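Local coordinates for periplasmic binding protein/LacI transcriptional regulator (Burkholderia graminis C4D1M, PDB 5HQJ), which probably serves as the periplasmic sugar-binding component of an ABC transporter and holds D-arabinose between its two lobes, at residues A[28-33]-A[83-88]; A[34-39]-A[89-94]; A[114-119]-A[162-167]; A[151-156]-A[213-218]; A[224-229]-A[258-263]. All coordinates share one frame; numbering follows the deposited sequence.

Following the chain from the N terminus, contact 1 (28-33 with 83-88) and contact 2 (34-39 with 89-94) each close a loop of about fifty residues and cross one another: they are successive lengths of the same pair of neighbouring parallel strands, and contact 2 runs on into the sugar site. Contact 3 (114-119 with 162-167) opens after both have closed and bridges the two lobes, joining the loop after strand 111-115 to the start of helix 163-176. It crosses contact 4 (151-156 with 213-218), which pairs two strands of the second sheet. Contact 5 (224-229 with 258-263) follows in series and packs a helix of that lobe against a loop. Contacts 2, 3 and 4 all touch the arabinose.

Contact 1. Residues A[28-33]-A[83-88]; sequences DISVAV and RHVDGI
Ser30 and Asp86 meet through two bonds running in opposite directions. The backbone N of Ser30 donates to Asp86 OD1 at 2.9 Å, using the carboxylate's anti lone pair, while Asp86 N returns a bond of 2.9 Å to Ser30 O. Gly87 N adds a weak bond of 3.2 Å to that same Ser30 O. With chi1 at -59°, Asp86 CG stands beside its own backbone N, which lets one residue serve both N and O of Ser30. Its other oxygen, OD2, forms a salt bridge with Lys24.

Beyond this entrance the pairing becomes regular parallel sheet: Ala32 N bonds Gly87 O at 2.9 Å, and Val31 lies opposite Gly87. The CG1 methyl of Val31 lies on the side of the sheet to which a side chain at Gly87 would point; a CB there would press on that methyl, and the glycine leaves the place to Val31. Ala32 and Ile88 share the other face, where both pack on Leu80 of helix 71-82; Ile284 of helix 269-284 covers Val31. The carboxylate thus takes the place of a backbone acceptor at the very start of the strand pair, and Lys24 probably helps keep it charged.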
# COMPACT_ATOMS: atom_id res chain seq x y z
N ASP A 28 30.01 8.86 2.04
CA ASP A 28 29.53 10.21 2.38
C ASP A 28 28.08 10.44 1.95
O ASP A 28 27.49 11.47 2.28
CB ASP A 28 30.42 11.28 1.73
CG ASP A 28 31.88 11.13 2.12
OD1 ASP A 28 32.15 10.86 3.31
OD2 ASP A 28 32.74 11.29 1.22
N ILE A 29 27.52 9.48 1.22
CA ILE A 29 26.13 9.59 0.78
C ILE A 29 25.20 9.17 1.88
O ILE A 29 25.39 8.16 2.56
CB ILE A 29 25.84 8.73 -0.46
CG1 ILE A 29 26.68 9.20 -1.64
CG2 ILE A 29 24.35 8.83 -0.85
CD1 ILE A 29 26.54 8.33 -2.88
N SER A 30 24.16 9.98 2.05
CA SER A 30 23.18 9.79 3.10
C SER A 30 21.80 9.79 2.46
O SER A 30 21.44 10.75 1.76
CB SER A 30 23.29 10.90 4.15
OG SER A 30 22.62 10.54 5.34
N VAL A 31 21.05 8.72 2.70
CA VAL A 31 19.68 8.58 2.21
C VAL A 31 18.75 8.19 3.34
O VAL A 31 19.11 7.46 4.25
CB VAL A 31 19.59 7.53 1.08
CG1 VAL A 31 20.46 7.96 -0.09
CG2 VAL A 31 19.96 6.10 1.56
N ALA A 32 17.52 8.67 3.22
CA ALA A 32 16.50 8.45 4.21
C ALA A 32 15.24 7.91 3.52
O ALA A 32 14.87 8.39 2.44
CB ALA A 32 16.19 9.74 4.95
N VAL A 33 14.62 6.90 4.12
CA VAL A 33 13.39 6.33 3.61
C VAL A 33 12.30 6.38 4.67
O VAL A 33 12.53 6.02 5.83
CB VAL A 33 13.59 4.89 3.13
CG1 VAL A 33 12.34 4.38 2.46
CG2 VAL A 33 14.75 4.80 2.16
N ARG A 83 19.98 18.49 7.83
CA ARG A 83 21.15 17.65 7.98
C ARG A 83 21.92 17.49 6.68
O ARG A 83 22.91 16.77 6.63
CB ARG A 83 20.74 16.28 8.51
CG ARG A 83 20.15 16.34 9.91
CD ARG A 83 20.30 15.02 10.65
NE ARG A 83 19.36 14.00 10.18
CZ ARG A 83 18.11 13.86 10.62
NH1 ARG A 83 17.33 12.90 10.14
NH2 ARG A 83 17.64 14.69 11.54
N HIS A 84 21.48 18.20 5.64
CA HIS A 84 22.12 18.14 4.34
C HIS A 84 22.20 16.69 3.86
O HIS A 84 23.21 16.27 3.27
CB HIS A 84 23.53 18.75 4.38
CG HIS A 84 23.57 20.20 4.74
ND1 HIS A 84 24.73 20.84 5.13
CD2 HIS A 84 22.60 21.15 4.77
CE1 HIS A 84 24.47 22.11 5.39
NE2 HIS A 84 23.18 22.32 5.17
N VAL A 85 21.16 15.91 4.13
CA VAL A 85 21.14 14.54 3.61
C VAL A 85 20.91 14.64 2.12
O VAL A 85 20.41 15.65 1.61
CB VAL A 85 20.07 13.64 4.27
CG1 VAL A 85 20.22 13.68 5.79
CG2 VAL A 85 18.65 14.00 3.82
N ASP A 86 21.28 13.58 1.42
CA ASP A 86 21.42 13.65 -0.02
C ASP A 86 20.17 13.20 -0.76
O ASP A 86 19.90 13.66 -1.87
CB ASP A 86 22.64 12.82 -0.44
CG ASP A 86 23.91 13.33 0.20
OD1 ASP A 86 24.43 12.66 1.11
OD2 ASP A 86 24.38 14.42 -0.19
N GLY A 87 19.40 12.30 -0.13
CA GLY A 87 18.24 11.71 -0.77
C GLY A 87 17.14 11.33 0.20
O GLY A 87 17.40 10.90 1.31
N ILE A 88 15.91 11.50 -0.26
CA ILE A 88 14.71 11.16 0.50
C ILE A 88 13.73 10.39 -0.37
O ILE A 88 13.31 10.87 -1.43
CB ILE A 88 13.99 12.41 1.03
CG1 ILE A 88 14.94 13.26 1.88
CG2 ILE A 88 12.74 11.99 1.81
CD1 ILE A 88 14.36 14.61 2.26

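Contact 2. Residues A[34-39]-A[89-94]; sequences IPKVAV and AISVNE. With 64K (alpha-D-arabinopyranose), chain B.
Lys36 NZ is gripped by several groups: it donates to the oxygen of water 1 and hydrogen-bonds Asn164 OD1 across the cleft. A weak bond of 3.2 Å joins Lys36 NZ to O1 of the arabinose. The lysine stands where two neighbouring parallel strands of a periplasmic binding protein lobe run out at their C-terminal ends into the ligand site.

The strands part just before it. Ile34 N donates to Ala89 O, and the bond from Ser91 N back to Ile34 O is nearly straight at 173°, closing the regular ladder. Beside it the CB of Ile34 rests on CG1 of Ile90 at 3.9 Å, the two side chains crossing at a slant on the face that Gln73 of helix 71-82 also touches. After this the loops are tied by side chains. Asn93 turns its amide so that ND2 reaches Lys36 O at 2.8 Å, with the acceptor close to the amide plane, and OD1 lies against the lysine's CB, CG and CD.

The Lys36 chain is extended all the way beyond CG (chi2 -177°, chi3 -176°), carrying the ammonium from the strand end to the sugar, with Ser91 OG alongside CG. That hydroxyl in turn bonds Asp116, another residue of the pocket. Water 1 completes the arrangement: it accepts from Lys36 NZ and donates both to Asn93 OD1 and, at 2.7 Å, to Asn93 O.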
# COMPACT_ATOMS: atom_id res chain seq x y z
N ILE A 34 11.12 6.85 4.26
CA ILE A 34 10.02 7.19 5.17
C ILE A 34 8.80 6.38 4.82
O ILE A 34 8.26 6.54 3.70
CB ILE A 34 9.64 8.71 5.08
CG1 ILE A 34 10.88 9.58 5.28
CG2 ILE A 34 8.52 9.08 6.08
CD1 ILE A 34 10.69 11.04 4.94
N PRO A 35 8.35 5.51 5.73
CA PRO A 35 7.06 4.86 5.50
C PRO A 35 5.90 5.77 5.88
O PRO A 35 6.14 6.87 6.37
CB PRO A 35 7.13 3.65 6.44
CG PRO A 35 7.89 4.17 7.61
CD PRO A 35 8.98 4.99 6.98
N LYS A 36 4.68 5.29 5.69
CA LYS A 36 3.51 6.06 6.13
C LYS A 36 3.51 6.12 7.66
O LYS A 36 3.03 7.09 8.25
CB LYS A 36 2.21 5.45 5.61
CG LYS A 36 1.89 5.77 4.11
CD LYS A 36 0.53 5.18 3.70
CE LYS A 36 0.21 5.39 2.21
NZ LYS A 36 -1.19 5.01 1.90
N VAL A 37 4.03 5.06 8.28
CA VAL A 37 4.09 4.90 9.74
C VAL A 37 4.65 3.52 10.01
O VAL A 37 4.79 2.73 9.08
CB VAL A 37 2.71 4.98 10.43
CG1 VAL A 37 2.39 6.39 11.01
CG2 VAL A 37 1.58 4.43 9.53
N ALA A 38 4.95 3.21 11.27
CA ALA A 38 5.38 1.87 11.64
C ALA A 38 4.22 0.89 11.61
O ALA A 38 3.71 0.51 12.66
CB ALA A 38 5.98 1.87 13.03
N VAL A 39 3.84 0.48 10.41
CA VAL A 39 2.85 -0.57 10.20
C VAL A 39 3.45 -1.73 9.37
O VAL A 39 4.42 -1.53 8.65
CB VAL A 39 1.61 -0.01 9.48
CG1 VAL A 39 0.86 0.96 10.38
CG2 VAL A 39 2.00 0.68 8.23
N ALA A 89 13.34 9.22 0.11
CA ALA A 89 12.24 8.47 -0.49
C ALA A 89 11.12 8.38 0.54
O ALA A 89 11.36 8.07 1.72
CB ALA A 89 12.69 7.07 -0.91
N ILE A 90 9.91 8.68 0.09
CA ILE A 90 8.78 8.73 0.98
C ILE A 90 7.53 8.08 0.38
O ILE A 90 7.22 8.24 -0.80
CB ILE A 90 8.48 10.20 1.39
CG1 ILE A 90 7.29 10.26 2.36
CG2 ILE A 90 8.27 11.10 0.16
CD1 ILE A 90 6.95 11.65 2.90
N SER A 91 6.84 7.32 1.21
CA SER A 91 5.45 6.93 0.98
C SER A 91 4.51 7.93 1.70
O SER A 91 4.56 8.05 2.93
CB SER A 91 5.21 5.51 1.48
OG SER A 91 3.87 5.14 1.28
N VAL A 92 3.66 8.61 0.94
CA VAL A 92 2.88 9.76 1.44
C VAL A 92 1.48 9.41 1.93
O VAL A 92 0.69 8.79 1.23
CB VAL A 92 2.76 10.82 0.33
CG1 VAL A 92 2.07 12.05 0.84
CG2 VAL A 92 4.14 11.17 -0.18
N ASN A 93 1.16 9.84 3.14
CA ASN A 93 -0.16 9.58 3.68
C ASN A 93 -1.25 10.42 3.02
O ASN A 93 -2.32 9.92 2.69
CB ASN A 93 -0.17 9.80 5.19
CG ASN A 93 0.20 8.53 5.98
OD1 ASN A 93 -0.43 7.47 5.83
ND2 ASN A 93 1.19 8.65 6.80
N GLU A 94 -0.93 11.69 2.81
CA GLU A 94 -1.85 12.63 2.17
C GLU A 94 -1.04 13.61 1.28
O GLU A 94 -0.18 14.33 1.78
CB GLU A 94 -2.68 13.35 3.24
CG GLU A 94 -3.95 14.04 2.72
CD GLU A 94 -3.61 15.26 1.90
OE1 GLU A 94 -4.23 15.44 0.82
OE2 GLU A 94 -2.72 16.02 2.33
O2 64K B . 0.20 -0.03 -0.32
C2 64K B . -0.46 0.12 0.99
C3 64K B . -0.57 -1.24 1.59
O3 64K B . -1.61 -1.94 0.94
C4 64K B . -0.96 -1.18 3.06
O4 64K B . -2.31 -0.71 3.25
C5 64K B . -0.08 -0.27 3.78
O5 64K B . -0.24 1.07 3.23
C1 64K B . 0.36 1.02 1.86
O1 64K B . 0.34 2.29 1.34
O HOH W 1 -2.17 7.33 3.53

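Contact 3. Residues A[114-119]-A[162-167]; sequences TYDSDS and AVNLNE. With 64K (alpha-D-arabinopyranose), chain B.
Asn164 and Ser117 meet where the two lobes face each other: the serine CB and OG lie against the asparagine's amide, with Ser117 OG 3.1 Å from Asn164 OD1. Asn164 sits in the first turn of helix 163-176, its CG between backbone N and carbonyl carbon (chi1 55°), which bends the amide back beside its own helix. There OD1 takes a weak bond from Leu165 N, while ND2 faces the sugar and donates to arabinose O1 at 2.8 Å in a nearly straight bond of 163°. The same ND2 also makes a weak bond to Asp116 O.

Asp116, just past the end of strand 111-115, takes hold of the sugar with both oxygens: O2 of arabinose donates to OD1 at 2.6 Å and O1 donates to OD2, also at 2.6 Å. Its first torsion, chi1 175°, extends the carboxylate away from the backbone N and out to the sugar.

Alongside, Val163 CB faces Asp118 O. Water 2 bridges the gap, accepting from Ser117 OG and from Val163 N and donating to Asp118 O. Since O1 gives its proton to Asp116 and accepts from Asn164, one hydroxyl of the ligand joins residues of both lobes, consistent with sugar binding stabilising the closed form of such proteins.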
# COMPACT_ATOMS: atom_id res chain seq x y z
N THR A 114 9.08 9.33 -4.59
CA THR A 114 8.07 8.63 -3.82
C THR A 114 8.02 7.16 -4.16
O THR A 114 8.51 6.76 -5.23
CB THR A 114 6.69 9.26 -4.03
OG1 THR A 114 6.37 9.28 -5.43
CG2 THR A 114 6.70 10.67 -3.49
N TYR A 115 7.47 6.37 -3.24
CA TYR A 115 7.25 4.93 -3.44
C TYR A 115 5.95 4.56 -2.73
O TYR A 115 5.55 5.24 -1.77
CB TYR A 115 8.46 4.08 -2.95
CG TYR A 115 8.56 3.98 -1.46
CD1 TYR A 115 9.06 5.05 -0.72
CD2 TYR A 115 8.07 2.88 -0.78
CE1 TYR A 115 9.11 5.01 0.65
CE2 TYR A 115 8.11 2.83 0.61
CZ TYR A 115 8.63 3.90 1.31
OH TYR A 115 8.67 3.90 2.68
N ASP A 116 5.26 3.55 -3.25
CA ASP A 116 4.05 2.98 -2.68
C ASP A 116 2.82 3.89 -2.79
O ASP A 116 1.80 3.46 -3.33
CB ASP A 116 4.30 2.61 -1.20
CG ASP A 116 3.05 2.14 -0.52
OD1 ASP A 116 2.38 1.23 -1.04
OD2 ASP A 116 2.75 2.73 0.52
N SER A 117 2.93 5.09 -2.22
CA SER A 117 1.86 6.08 -2.25
C SER A 117 2.41 7.46 -2.64
O SER A 117 3.21 8.09 -1.94
CB SER A 117 1.11 6.18 -0.91
OG SER A 117 -0.24 6.63 -1.15
N ASP A 118 1.97 7.90 -3.81
CA ASP A 118 2.52 9.09 -4.47
C ASP A 118 1.95 10.42 -3.95
O ASP A 118 0.88 10.46 -3.34
CB ASP A 118 2.26 8.99 -5.98
CG ASP A 118 3.17 9.91 -6.79
OD1 ASP A 118 4.08 10.52 -6.21
OD2 ASP A 118 2.97 10.01 -8.02
N SER A 119 2.74 11.48 -4.16
CA SER A 119 2.28 12.88 -4.12
C SER A 119 2.68 13.55 -5.44
O SER A 119 3.77 14.09 -5.56
CB SER A 119 2.89 13.65 -2.94
OG SER A 119 2.57 15.04 -3.04
N ALA A 162 -5.64 8.59 1.61
CA ALA A 162 -4.58 7.91 0.88
C ALA A 162 -4.87 7.76 -0.61
O ALA A 162 -5.86 7.14 -1.00
CB ALA A 162 -4.33 6.55 1.51
N VAL A 163 -3.99 8.30 -1.44
CA VAL A 163 -4.15 8.23 -2.88
C VAL A 163 -4.16 6.81 -3.42
O VAL A 163 -4.96 6.48 -4.30
CB VAL A 163 -3.05 9.02 -3.62
CG1 VAL A 163 -2.83 8.51 -5.05
CG2 VAL A 163 -3.40 10.49 -3.64
N ASN A 164 -3.27 5.95 -2.93
CA ASN A 164 -3.14 4.66 -3.54
C ASN A 164 -4.42 3.91 -3.20
O ASN A 164 -4.93 3.20 -4.04
CB ASN A 164 -1.85 3.93 -3.13
CG ASN A 164 -1.67 3.76 -1.61
OD1 ASN A 164 -2.35 4.38 -0.80
ND2 ASN A 164 -0.70 2.91 -1.24
N LEU A 165 -4.93 4.09 -1.97
CA LEU A 165 -6.11 3.37 -1.52
C LEU A 165 -7.31 3.86 -2.27
O LEU A 165 -8.11 3.08 -2.73
CB LEU A 165 -6.33 3.53 -0.03
CG LEU A 165 -5.24 2.98 0.86
CD1 LEU A 165 -5.73 3.00 2.28
CD2 LEU A 165 -4.77 1.57 0.44
N ASN A 166 -7.41 5.17 -2.46
CA ASN A 166 -8.55 5.69 -3.19
C ASN A 166 -8.53 5.31 -4.67
O ASN A 166 -9.57 5.07 -5.25
CB ASN A 166 -8.65 7.22 -3.05
CG ASN A 166 -9.03 7.63 -1.66
OD1 ASN A 166 -9.62 6.85 -0.91
ND2 ASN A 166 -8.72 8.85 -1.30
N GLU A 167 -7.35 5.20 -5.27
CA GLU A 167 -7.25 4.68 -6.61
C GLU A 167 -7.69 3.23 -6.70
O GLU A 167 -8.34 2.85 -7.66
CB GLU A 167 -5.81 4.84 -7.09
CG GLU A 167 -5.51 6.31 -7.36
CD GLU A 167 -4.05 6.60 -7.64
OE1 GLU A 167 -3.21 5.78 -7.23
OE2 GLU A 167 -3.73 7.64 -8.25
O2 64K B . 0.20 -0.03 -0.32
C2 64K B . -0.46 0.12 0.99
C3 64K B . -0.57 -1.24 1.59
O3 64K B . -1.61 -1.94 0.94
C4 64K B . -0.96 -1.18 3.06
O4 64K B . -2.31 -0.71 3.25
C5 64K B . -0.08 -0.27 3.78
O5 64K B . -0.24 1.07 3.23
C1 64K B . 0.36 1.02 1.86
O1 64K B . 0.34 2.29 1.34
O HOH W 2 -0.96 9.35 -1.07

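Contact 4. Residues A[151-156]-A[213-218]; sequences GEVAII and GIFGVS. With 64K (alpha-D-arabinopyranose), chain B.
With chi1 at -58°, CG of Phe215 stands beside its backbone N, and Ile155 has a matching torsion (chi1 -54°). Both residues already lie on one face of the sheet, and these torsions place the isoleucine's CG1 and the ring side by side there, Ile155 CG1 coming to 4.0 Å from Phe215 CD1. The next aliphatic neighbour on that face, Val153, puts CG2 near the ring plane at the edge, 4.0 Å from Phe215 CE1. Ala154 O also lies at that edge, in the plane of the ring, though it already accepts from the backbone N of Phe215.

This is parallel pairing between neighbouring strands of the second lobe's sheet. Phe215 N donates to Ala154 O, Ile156 N to Phe215 O at 2.8 Å, and Val217 N to Ile156 O. Gly213 lies opposite Val153, whose CG1 occupies the side where a CB of the glycine would stand. On the other face Ile156 CG1 meets Ile214 CG2 at 3.9 Å, under helix 194-207, whereas Ile172 of helix 163-176 packs on Ile155, Phe215 and Val217.

Beside the last direct bond, water 3 links Ile156 O to Ser218 N. Ser218, whose OG bonds Asp192, then borders the arabinose, with CA 3.5 Å from O4. Apolar side chains on both faces and a run of backbone bonds thus carry the strand to the pocket's edge.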
# COMPACT_ATOMS: atom_id res chain seq x y z
N GLY A 151 -24.44 -10.15 -6.90
CA GLY A 151 -24.29 -10.02 -5.46
C GLY A 151 -23.98 -8.63 -4.91
O GLY A 151 -23.33 -7.82 -5.58
N GLU A 152 -24.39 -8.39 -3.68
CA GLU A 152 -23.95 -7.25 -2.92
C GLU A 152 -22.52 -7.42 -2.47
O GLU A 152 -22.15 -8.50 -2.02
CB GLU A 152 -24.81 -7.06 -1.67
CG GLU A 152 -26.25 -6.75 -2.02
CD GLU A 152 -27.16 -6.63 -0.81
OE1 GLU A 152 -26.74 -6.98 0.32
OE2 GLU A 152 -28.31 -6.19 -1.00
N VAL A 153 -21.74 -6.36 -2.57
CA VAL A 153 -20.37 -6.35 -2.09
C VAL A 153 -20.05 -5.12 -1.27
O VAL A 153 -20.70 -4.07 -1.40
CB VAL A 153 -19.36 -6.43 -3.26
CG1 VAL A 153 -19.54 -7.72 -4.03
CG2 VAL A 153 -19.45 -5.22 -4.16
N ALA A 154 -19.05 -5.25 -0.41
CA ALA A 154 -18.55 -4.16 0.44
C ALA A 154 -17.05 -3.96 0.22
O ALA A 154 -16.33 -4.89 -0.13
CB ALA A 154 -18.83 -4.42 1.92
N ILE A 155 -16.61 -2.71 0.39
CA ILE A 155 -15.23 -2.31 0.24
C ILE A 155 -14.75 -1.70 1.54
O ILE A 155 -15.37 -0.75 2.06
CB ILE A 155 -15.04 -1.28 -0.92
CG1 ILE A 155 -15.61 -1.80 -2.23
CG2 ILE A 155 -13.52 -0.85 -1.00
CD1 ILE A 155 -15.54 -0.77 -3.36
N ILE A 156 -13.67 -2.27 2.08
CA ILE A 156 -13.07 -1.83 3.36
C ILE A 156 -11.74 -1.20 3.03
O ILE A 156 -10.88 -1.86 2.41
CB ILE A 156 -12.89 -3.00 4.35
CG1 ILE A 156 -14.20 -3.80 4.51
CG2 ILE A 156 -12.39 -2.51 5.67
CD1 ILE A 156 -15.39 -3.00 4.97
N GLY A 213 -19.74 -10.58 -1.30
CA GLY A 213 -18.32 -10.36 -1.37
C GLY A 213 -17.80 -9.17 -0.56
O GLY A 213 -18.51 -8.20 -0.33
N ILE A 214 -16.53 -9.24 -0.17
CA ILE A 214 -15.82 -8.14 0.45
C ILE A 214 -14.45 -7.93 -0.20
O ILE A 214 -13.69 -8.87 -0.39
CB ILE A 214 -15.59 -8.34 1.97
CG1 ILE A 214 -16.91 -8.57 2.68
CG2 ILE A 214 -14.81 -7.13 2.57
CD1 ILE A 214 -16.77 -8.91 4.20
N PHE A 215 -14.13 -6.69 -0.45
CA PHE A 215 -12.78 -6.27 -0.86
C PHE A 215 -12.07 -5.55 0.28
O PHE A 215 -12.63 -4.57 0.82
CB PHE A 215 -12.80 -5.25 -1.99
CG PHE A 215 -13.49 -5.67 -3.25
CD1 PHE A 215 -14.87 -5.52 -3.39
CD2 PHE A 215 -12.76 -6.10 -4.38
CE1 PHE A 215 -15.51 -5.85 -4.59
CE2 PHE A 215 -13.41 -6.43 -5.54
CZ PHE A 215 -14.77 -6.29 -5.66
N GLY A 216 -10.86 -5.98 0.62
CA GLY A 216 -10.03 -5.24 1.54
C GLY A 216 -8.91 -4.62 0.73
O GLY A 216 -8.10 -5.36 0.17
N VAL A 217 -8.90 -3.30 0.57
CA VAL A 217 -7.93 -2.65 -0.29
C VAL A 217 -6.70 -2.14 0.48
O VAL A 217 -5.78 -1.56 -0.14
CB VAL A 217 -8.55 -1.48 -1.10
CG1 VAL A 217 -9.60 -2.03 -2.08
CG2 VAL A 217 -9.08 -0.32 -0.18
N SER A 218 -6.69 -2.30 1.80
CA SER A 218 -5.54 -1.95 2.64
C SER A 218 -5.12 -3.17 3.48
O SER A 218 -5.82 -4.16 3.53
CB SER A 218 -5.86 -0.75 3.52
OG SER A 218 -6.76 -1.12 4.53
O2 64K B . 0.20 -0.03 -0.32
C2 64K B . -0.46 0.12 0.99
C3 64K B . -0.57 -1.24 1.59
O3 64K B . -1.61 -1.94 0.94
C4 64K B . -0.96 -1.18 3.06
O4 64K B . -2.31 -0.71 3.25
C5 64K B . -0.08 -0.27 3.78
O5 64K B . -0.24 1.07 3.23
C1 64K B . 0.36 1.02 1.86
O1 64K B . 0.34 2.29 1.34
O HOH W 3 -8.69 -2.89 3.98

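Contact 5. Residues A[224-229]-A[258-263]; sequences AVAKVL and DGYIQG
Helix 221-229, one of the helices flanking the second lobe's sheet, packs here against the turn that links helix 250-258 to strand 263-266. The preceding helix ends in a Schellman motif at Gly259, and Tyr260 follows directly, its side chain laid against the Ala226 and Leu229 side of helix 221-229.

Tyr260 CD1 rests 3.6 Å from Leu229 CB, and the two chains run alongside each other, pointing opposite ways. The leucine's CD1 reaches back to the tyrosine backbone, 3.8 Å from Tyr260 O. Nearer the root of the ring, Ala226 CB touches Tyr260 CB at 4.0 Å, while the carbonyl oxygen of Ala226 lies over one face of the ring. The tyrosine's CG stands beside its own backbone N (chi1 -68°), which slants the ring toward the C-terminal end of the helix; there OH makes a weak bond to Asn230 OD1. Ile261 CD1 adds a looser touch to Ala226 CB at 4.4 Å.

Lys238 also reaches the ring in a cation-pi contact and bonds Asp258 O. The two segments thus meet mainly through carbon contacts of Tyr260 with Leu229 and Ala226, while the polar ties of the tyrosine, to Asn230 and Lys238, lie outside them.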
# COMPACT_ATOMS: atom_id res chain seq x y z
N ALA A 224 -8.86 -8.35 9.37
CA ALA A 224 -10.10 -8.05 10.08
C ALA A 224 -11.22 -9.03 9.66
O ALA A 224 -11.94 -9.55 10.49
CB ALA A 224 -10.53 -6.64 9.83
N VAL A 225 -11.36 -9.27 8.37
CA VAL A 225 -12.38 -10.18 7.91
C VAL A 225 -12.15 -11.59 8.44
O VAL A 225 -13.07 -12.26 8.94
CB VAL A 225 -12.45 -10.21 6.39
CG1 VAL A 225 -13.42 -11.27 5.92
CG2 VAL A 225 -12.96 -8.89 5.89
N ALA A 226 -10.89 -12.04 8.44
CA ALA A 226 -10.62 -13.37 8.93
C ALA A 226 -10.89 -13.41 10.42
O ALA A 226 -11.42 -14.43 10.89
CB ALA A 226 -9.19 -13.77 8.61
N LYS A 227 -10.60 -12.35 11.18
CA LYS A 227 -10.79 -12.37 12.62
C LYS A 227 -12.29 -12.51 12.90
O LYS A 227 -12.71 -13.32 13.75
CB LYS A 227 -10.23 -11.12 13.27
CG LYS A 227 -10.38 -11.13 14.78
CD LYS A 227 -9.66 -9.97 15.44
CE LYS A 227 -8.34 -10.40 16.04
NZ LYS A 227 -7.95 -9.50 17.16
N VAL A 228 -13.09 -11.77 12.16
CA VAL A 228 -14.54 -11.70 12.43
C VAL A 228 -15.23 -12.99 12.02
O VAL A 228 -16.09 -13.51 12.75
CB VAL A 228 -15.15 -10.50 11.73
CG1 VAL A 228 -16.70 -10.55 11.82
CG2 VAL A 228 -14.62 -9.21 12.38
N LEU A 229 -14.82 -13.54 10.88
CA LEU A 229 -15.37 -14.81 10.42
C LEU A 229 -15.01 -15.97 11.32
O LEU A 229 -15.69 -16.99 11.31
CB LEU A 229 -14.89 -15.08 9.00
CG LEU A 229 -15.52 -14.17 7.93
CD1 LEU A 229 -15.02 -14.67 6.58
CD2 LEU A 229 -17.03 -14.18 7.95
N ASP A 258 -6.63 -20.82 5.75
CA ASP A 258 -7.80 -21.31 6.49
C ASP A 258 -9.13 -21.23 5.73
O ASP A 258 -10.13 -21.74 6.22
CB ASP A 258 -7.99 -20.49 7.79
CG ASP A 258 -6.92 -20.77 8.83
OD1 ASP A 258 -6.21 -21.78 8.70
OD2 ASP A 258 -6.83 -19.97 9.79
N GLY A 259 -9.14 -20.57 4.58
CA GLY A 259 -10.35 -20.48 3.77
C GLY A 259 -11.22 -19.27 4.06
O GLY A 259 -12.35 -19.15 3.58
N TYR A 260 -10.73 -18.37 4.91
CA TYR A 260 -11.48 -17.15 5.25
C TYR A 260 -11.30 -16.05 4.20
O TYR A 260 -12.11 -15.11 4.10
CB TYR A 260 -11.05 -16.65 6.62
CG TYR A 260 -11.44 -17.54 7.75
CD1 TYR A 260 -12.77 -17.76 8.01
CD2 TYR A 260 -10.49 -18.15 8.54
CE1 TYR A 260 -13.17 -18.57 9.07
CE2 TYR A 260 -10.87 -18.97 9.60
CZ TYR A 260 -12.22 -19.18 9.84
OH TYR A 260 -12.67 -19.98 10.87
N ILE A 261 -10.20 -16.14 3.46
CA ILE A 261 -9.85 -15.25 2.37
C ILE A 261 -9.66 -16.11 1.13
O ILE A 261 -9.07 -17.19 1.22
CB ILE A 261 -8.57 -14.45 2.74
CG1 ILE A 261 -8.84 -13.63 4.02
CG2 ILE A 261 -8.07 -13.56 1.57
CD1 ILE A 261 -7.64 -12.89 4.57
N GLN A 262 -10.18 -15.66 -0.01
CA GLN A 262 -10.16 -16.44 -1.27
C GLN A 262 -9.07 -16.00 -2.23
O GLN A 262 -8.62 -16.78 -3.06
CB GLN A 262 -11.52 -16.36 -1.95
CG GLN A 262 -12.61 -17.23 -1.35
CD GLN A 262 -12.87 -16.93 0.11
OE1 GLN A 262 -13.16 -15.79 0.48
NE2 GLN A 262 -12.72 -17.93 0.95
N GLY A 263 -8.64 -14.75 -2.12
CA GLY A 263 -7.61 -14.24 -3.01
C GLY A 263 -6.95 -13.04 -2.40
O GLY A 263 -7.61 -12.29 -1.65